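Local coordinates for protein Niban 2 (Homo sapiens, PDB 7CTP) that may suppress apoptosis and may promote invasion by melanoma cells, and carries a PH domain set among long helices, at residues A[158-163]-A[168-173]; A[189-194]-A[403-408]. All blocks are in the same frame, centred on the assembly; numbering follows the deposited sequence.

Interaction 1: residues A[158-163]-A[168-173]; sequences PLILWH and HYYFCM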
loop_
_atom_site.group_PDB
_atom_site.type_symbol
_atom_site.label_atom_id
_atom_site.label_comp_id
_atom_site.label_asym_id
_atom_site.label_seq_id
_atom_site.Cartn_x
_atom_site.Cartn_y
_atom_site.Cartn_z
ATOM N N PRO A 158 -0.691 -0.938 -27.012
ATOM C CA PRO A 158 -0.733 0.220 -26.119
ATOM C C PRO A 158 -0.538 -0.190 -24.667
ATOM O O PRO A 158 -0.711 -1.350 -24.287
ATOM C CB PRO A 158 -2.139 0.778 -26.352
ATOM C CG PRO A 158 -2.956 -0.462 -26.621
ATOM C CD PRO A 158 -2.042 -1.451 -27.312
ATOM N N LEU A 159 -0.146 0.798 -23.861
ATOM C CA LEU A 159 -0.106 0.702 -22.405
ATOM C C LEU A 159 -0.591 2.039 -21.872
ATOM O O LEU A 159 0.026 3.072 -22.149
ATOM C CB LEU A 159 1.311 0.409 -21.888
ATOM C CG LEU A 159 1.547 -0.710 -20.873
ATOM C CD1 LEU A 159 0.853 -1.971 -21.319
ATOM C CD2 LEU A 159 3.033 -0.967 -20.721
ATOM N N ILE A 160 -1.694 2.031 -21.128
ATOM C CA ILE A 160 -2.329 3.253 -20.649
ATOM C C ILE A 160 -2.302 3.251 -19.130
ATOM O O ILE A 160 -2.626 2.238 -18.498
ATOM C CB ILE A 160 -3.772 3.384 -21.179
ATOM C CG1 ILE A 160 -3.743 3.577 -22.696
ATOM C CG2 ILE A 160 -4.480 4.563 -20.502
ATOM C CD1 ILE A 160 -5.068 3.284 -23.365
ATOM N N LEU A 161 -1.903 4.378 -18.547
ATOM C CA LEU A 161 -1.902 4.557 -17.103
ATOM C C LEU A 161 -3.105 5.409 -16.711
ATOM O O LEU A 161 -3.186 6.581 -17.099
ATOM C CB LEU A 161 -0.610 5.235 -16.647
ATOM C CG LEU A 161 0.694 4.495 -16.924
ATOM C CD1 LEU A 161 1.847 5.257 -16.271
ATOM C CD2 LEU A 161 0.619 3.082 -16.409
ATOM N N TRP A 162 -4.015 4.828 -15.928
ATOM C CA TRP A 162 -5.220 5.488 -15.445
ATOM C C TRP A 162 -5.117 5.722 -13.941
ATOM O O TRP A 162 -4.556 4.895 -13.220
ATOM C CB TRP A 162 -6.450 4.631 -15.754
ATOM C CG TRP A 162 -7.747 5.099 -15.138
ATOM C CD1 TRP A 162 -8.697 5.893 -15.723
ATOM C CD2 TRP A 162 -8.246 4.766 -13.843
ATOM N NE1 TRP A 162 -9.754 6.082 -14.865
ATOM C CE2 TRP A 162 -9.501 5.400 -13.701
ATOM C CE3 TRP A 162 -7.756 3.996 -12.785
ATOM C CZ2 TRP A 162 -10.268 5.283 -12.546
ATOM C CZ3 TRP A 162 -8.523 3.879 -11.636
ATOM C CH2 TRP A 162 -9.758 4.526 -11.524
ATOM N N HIS A 163 -5.680 6.836 -13.474
ATOM C CA HIS A 163 -5.764 7.183 -12.057
ATOM C C HIS A 163 -7.140 7.799 -11.847
ATOM O O HIS A 163 -7.645 8.484 -12.744
ATOM C CB HIS A 163 -4.635 8.168 -11.683
ATOM C CG HIS A 163 -4.508 8.476 -10.220
ATOM N ND1 HIS A 163 -5.387 9.299 -9.548
ATOM C CD2 HIS A 163 -3.554 8.133 -9.321
ATOM C CE1 HIS A 163 -5.003 9.423 -8.289
ATOM N NE2 HIS A 163 -3.887 8.730 -8.126
ATOM N N HIS A 168 -4.033 11.029 -16.980
ATOM C CA HIS A 168 -3.813 9.719 -17.566
ATOM C C HIS A 168 -2.705 9.832 -18.595
ATOM O O HIS A 168 -2.527 10.882 -19.215
ATOM C CB HIS A 168 -5.085 9.180 -18.218
ATOM C CG HIS A 168 -6.267 9.171 -17.298
ATOM N ND1 HIS A 168 -7.560 9.010 -17.745
ATOM C CD2 HIS A 168 -6.346 9.301 -15.950
ATOM C CE1 HIS A 168 -8.387 9.040 -16.713
ATOM N NE2 HIS A 168 -7.676 9.222 -15.612
ATOM N N TYR A 169 -1.954 8.750 -18.754
ATOM C CA TYR A 169 -0.833 8.693 -19.683
ATOM C C TYR A 169 -1.082 7.605 -20.710
ATOM O O TYR A 169 -1.593 6.533 -20.376
ATOM C CB TYR A 169 0.473 8.417 -18.948
ATOM C CG TYR A 169 0.830 9.476 -17.946
ATOM C CD1 TYR A 169 1.496 10.627 -18.339
ATOM C CD2 TYR A 169 0.494 9.335 -16.607
ATOM C CE1 TYR A 169 1.828 11.611 -17.420
ATOM C CE2 TYR A 169 0.824 10.307 -15.683
ATOM C CZ TYR A 169 1.494 11.440 -16.096
ATOM O OH TYR A 169 1.822 12.417 -15.184
ATOM N N TYR A 170 -0.718 7.882 -21.962
ATOM C CA TYR A 170 -0.972 6.968 -23.067
ATOM C C TYR A 170 0.342 6.666 -23.768
ATOM O O TYR A 170 0.988 7.577 -24.300
ATOM C CB TYR A 170 -1.978 7.571 -24.046
ATOM C CG TYR A 170 -3.151 8.234 -23.360
ATOM C CD1 TYR A 170 -4.123 7.476 -22.723
ATOM C CD2 TYR A 170 -3.275 9.617 -23.334
ATOM C CE1 TYR A 170 -5.204 8.080 -22.091
ATOM C CE2 TYR A 170 -4.350 10.228 -22.703
ATOM C CZ TYR A 170 -5.308 9.451 -22.085
ATOM O OH TYR A 170 -6.382 10.056 -21.456
ATOM N N PHE A 171 0.740 5.400 -23.743
ATOM C CA PHE A 171 1.956 4.917 -24.381
ATOM C C PHE A 171 1.600 3.839 -25.395
ATOM O O PHE A 171 0.543 3.212 -25.315
ATOM C CB PHE A 171 2.931 4.318 -23.362
ATOM C CG PHE A 171 3.282 5.239 -22.227
ATOM C CD1 PHE A 171 4.111 6.325 -22.436
ATOM C CD2 PHE A 171 2.803 4.998 -20.950
ATOM C CE1 PHE A 171 4.450 7.170 -21.379
ATOM C CE2 PHE A 171 3.130 5.832 -19.900
ATOM C CZ PHE A 171 3.955 6.920 -20.113
ATOM N N CYS A 172 2.494 3.602 -26.351
ATOM C CA CYS A 172 2.408 2.350 -27.090
ATOM C C CYS A 172 3.817 1.886 -27.440
ATOM O O CYS A 172 4.786 2.655 -27.407
ATOM C CB CYS A 172 1.485 2.454 -28.328
ATOM S SG CYS A 172 2.033 3.485 -29.647
ATOM N N MET A 173 3.918 0.590 -27.702
ATOM C CA MET A 173 5.173 -0.076 -28.001
ATOM C C MET A 173 5.073 -0.750 -29.361
ATOM O O MET A 173 3.984 -0.980 -29.895
ATOM C CB MET A 173 5.528 -1.119 -26.934
ATOM C CG MET A 173 5.816 -0.537 -25.561
ATOM S SD MET A 173 4.279 -0.214 -24.666
ATOM C CE MET A 173 4.869 0.780 -23.307
#

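Interaction 2: residues A[189-194]-A[403-408]; sequences CIRHCN and SCYEKM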
loop_
_atom_site.group_PDB
_atom_site.type_symbol
_atom_site.label_atom_id
_atom_site.label_comp_id
_atom_site.label_asym_id
_atom_site.label_seq_id
_atom_site.Cartn_x
_atom_site.Cartn_y
_atom_site.Cartn_z
ATOM N N CYS A 189 6.557 -0.406 -10.619
ATOM C CA CYS A 189 6.539 1.009 -10.245
ATOM C C CYS A 189 5.327 1.332 -9.381
ATOM O O CYS A 189 5.443 1.995 -8.342
ATOM C CB CYS A 189 6.516 1.888 -11.497
ATOM S SG CYS A 189 8.081 1.963 -12.422
ATOM N N ILE A 190 4.141 0.906 -9.828
ATOM C CA ILE A 190 2.908 1.201 -9.095
ATOM C C ILE A 190 2.949 0.566 -7.713
ATOM O O ILE A 190 2.609 1.201 -6.705
ATOM C CB ILE A 190 1.684 0.717 -9.893
ATOM C CG1 ILE A 190 1.518 1.544 -11.171
ATOM C CG2 ILE A 190 0.445 0.758 -9.011
ATOM C CD1 ILE A 190 0.550 0.908 -12.174
ATOM N N ARG A 191 3.351 -0.706 -7.647
ATOM C CA ARG A 191 3.399 -1.397 -6.362
ATOM C C ARG A 191 4.362 -0.705 -5.413
ATOM O O ARG A 191 4.063 -0.537 -4.220
ATOM C CB ARG A 191 3.809 -2.855 -6.578
ATOM C CG ARG A 191 3.815 -3.733 -5.333
ATOM C CD ARG A 191 4.437 -5.109 -5.654
ATOM N NE ARG A 191 3.721 -5.800 -6.730
ATOM C CZ ARG A 191 4.198 -5.972 -7.958
ATOM N NH1 ARG A 191 3.460 -6.601 -8.866
ATOM N NH2 ARG A 191 5.397 -5.502 -8.285
ATOM N N HIS A 192 5.513 -0.274 -5.937
ATOM C CA HIS A 192 6.518 0.389 -5.112
ATOM C C HIS A 192 6.008 1.735 -4.603
ATOM O O HIS A 192 6.115 2.040 -3.406
ATOM C CB HIS A 192 7.815 0.551 -5.910
ATOM C CG HIS A 192 8.950 1.120 -5.115
ATOM N ND1 HIS A 192 9.809 0.335 -4.379
ATOM C CD2 HIS A 192 9.353 2.401 -4.928
ATOM C CE1 HIS A 192 10.696 1.107 -3.771
ATOM N NE2 HIS A 192 10.444 2.365 -4.092
ATOM N N CYS A 193 5.442 2.552 -5.498
ATOM C CA CYS A 193 4.925 3.859 -5.088
ATOM C C CYS A 193 3.709 3.744 -4.179
ATOM O O CYS A 193 3.507 4.609 -3.325
ATOM C CB CYS A 193 4.610 4.717 -6.317
ATOM S SG CYS A 193 6.063 5.144 -7.329
ATOM N N ASN A 194 2.892 2.699 -4.339
ATOM C CA ASN A 194 1.757 2.505 -3.435
ATOM C C ASN A 194 2.217 2.254 -2.004
ATOM O O ASN A 194 1.532 2.638 -1.053
ATOM C CB ASN A 194 0.887 1.335 -3.895
ATOM C CG ASN A 194 -0.037 1.702 -5.030
ATOM O OD1 ASN A 194 -0.219 2.878 -5.343
ATOM N ND2 ASN A 194 -0.648 0.689 -5.645
ATOM N N SER A 403 6.774 -14.271 -11.694
ATOM C CA SER A 403 6.054 -15.525 -11.469
ATOM C C SER A 403 5.571 -15.641 -10.027
ATOM O O SER A 403 4.573 -16.323 -9.763
ATOM C CB SER A 403 6.931 -16.720 -11.846
ATOM O OG SER A 403 8.003 -16.884 -10.929
ATOM N N CYS A 404 6.256 -14.982 -9.083
ATOM C CA CYS A 404 5.774 -14.946 -7.704
ATOM C C CYS A 404 4.557 -14.040 -7.578
ATOM O O CYS A 404 3.533 -14.429 -7.004
ATOM C CB CYS A 404 6.880 -14.470 -6.757
ATOM S SG CYS A 404 8.503 -15.227 -7.016
ATOM N N TYR A 405 4.669 -12.814 -8.095
ATOM C CA TYR A 405 3.584 -11.845 -7.988
ATOM C C TYR A 405 2.325 -12.367 -8.675
ATOM O O TYR A 405 1.206 -12.168 -8.180
ATOM C CB TYR A 405 4.029 -10.512 -8.596
ATOM C CG TYR A 405 5.188 -9.810 -7.884
ATOM C CD1 TYR A 405 5.340 -9.885 -6.507
ATOM C CD2 TYR A 405 6.119 -9.058 -8.604
ATOM C CE1 TYR A 405 6.403 -9.230 -5.848
ATOM C CE2 TYR A 405 7.178 -8.396 -7.960
ATOM C CZ TYR A 405 7.306 -8.494 -6.582
ATOM O OH TYR A 405 8.338 -7.853 -5.934
ATOM N N GLU A 406 2.502 -13.075 -9.797
ATOM C CA GLU A 406 1.376 -13.596 -10.574
ATOM C C GLU A 406 0.493 -14.537 -9.761
ATOM O O GLU A 406 -0.697 -14.686 -10.071
ATOM C CB GLU A 406 1.892 -14.318 -11.824
ATOM C CG GLU A 406 0.800 -14.721 -12.837
ATOM C CD GLU A 406 0.213 -16.109 -12.584
ATOM O OE1 GLU A 406 0.786 -16.886 -11.786
ATOM O OE2 GLU A 406 -0.832 -16.422 -13.198
ATOM N N LYS A 407 1.044 -15.181 -8.726
ATOM C CA LYS A 407 0.243 -16.109 -7.927
ATOM C C LYS A 407 -0.930 -15.409 -7.254
ATOM O O LYS A 407 -1.942 -16.051 -6.948
ATOM C CB LYS A 407 1.111 -16.810 -6.880
ATOM C CG LYS A 407 2.242 -17.654 -7.452
ATOM C CD LYS A 407 1.713 -18.775 -8.348
ATOM C CE LYS A 407 2.831 -19.768 -8.671
ATOM N NZ LYS A 407 2.500 -20.614 -9.861
ATOM N N MET A 408 -0.832 -14.096 -7.032
ATOM C CA MET A 408 -1.912 -13.382 -6.352
ATOM C C MET A 408 -3.047 -12.977 -7.276
ATOM O O MET A 408 -4.110 -12.601 -6.780
ATOM C CB MET A 408 -1.389 -12.120 -5.658
ATOM C CG MET A 408 -0.422 -12.373 -4.521
ATOM S SD MET A 408 -1.012 -13.560 -3.305
ATOM C CE MET A 408 -2.570 -12.837 -2.797
#

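Interaction 1: residues A[158-163]-A[168-173]
His168 and Trp162 meet where the hairpin of strands 157-162 and 169-173 turns. The two side chains run alongside each other, and the indole carbon Trp162 CD1 sits over one face of the imidazole, 3.3 Å from His168 CE1, the rings inclined at 44°. With CG anti to its carbonyl carbon (chi1 -54°), His168 brings its ring in toward 158-163, where His168 NE2 donates to His163 O at 3.0 Å in the carbonyl plane, though the N-H...O angle is a bent 138°. ND1 is bonded to Tyr130 OH, so both ring nitrogens are used, as a histidine allows; a leucine here would probably leave His163 O and the Tyr130 hydroxyl without these partners.

Further along, Leu159 with Phe171 and Leu161 with Tyr169 form antiparallel hydrogen-bonded pairs. On the face carrying those four residues, Leu161 CD1 meets the edge of the Phe171 ring at CE2 (3.9 Å), and the flexible, unbranched Met173, bent at chi2, brings its CE to within 3.6 Å of Leu159 CD2. On the other face, the beta-branched Ile160 sets CG2 3.7 Å from Tyr170 CD1.

The hairpin lies between strand 70-77, beside 169-173, and strand 122-124, beside 157-162; helix 176-194 covers Leu159 and Met173, while helix 127-134 packs on Ile160 and Trp162.

Interaction 2: residues A[189-194]-A[403-408]
Arg191 lays its guanidinium on the ring of Tyr405, and this one pair makes the whole contact between 189-194 and 403-408, the latter beginning on the short helix 402-405. The interaction is cation-pi: Arg191 CZ stands 3.9 Å from the centroid of the Tyr405 ring and 17° off the ring normal, while the two planes are inclined by 24°, close enough to parallel to count as a stack. The overlap is displaced toward one side of the ring. Arg191 NH2 comes nearest, 3.4 Å from Tyr405 CE2, and its NH1 lies 3.6 Å from Tyr405 CD2. Arginine suits this place because its flat, delocalised cation can cover an aromatic face while its N-H groups remain directed at other acceptors; the electron-rich face of Tyr405 offers that cation a flat, favourable surface.

The reach comes from the chain's shape. CG is anti to the backbone N (chi1 -176°) and chi2 is also extended, carrying the side chain well out from its helix, before a bend at chi3 turns the guanidinium against the ring. The CA atoms of Arg191 and Tyr405 can thus stay 10.6 Å apart.

Segment 189-194 is the end of helix 176-194, the C-terminal helix characteristic of a PH domain, so the stack joins that domain to the helical part of the chain.

Polar bonds fix the guanidinium. NH2 forms a salt bridge with Asp188, which probably balances the buried charge, and NE is hydrogen-bonded to Gln433 OE1. The amide nitrogen of Gln433 in turn bonds Tyr405 O, a second link between arginine and tyrosine by way of helix 422-455.

Both contacts are buried, but they occupy different levels of the architecture. Interaction 1 belongs to the sheet of the PH domain, pairing neighbouring strands through backbone bonds and many small apolar contacts over 551 Å². Interaction 2 buries 110 Å² and relies on one charged group against one aromatic face, without pairing of backbones; it spans 209 residues of sequence where the hairpin closes across five. They hold no element in common, yet strand 169-173 leads directly into helix 176-194, whose earlier part covers the hairpin and whose end carries the stacked arginine. Their centres lie 18 Å apart, interaction 2 being nearer the middle of the chain.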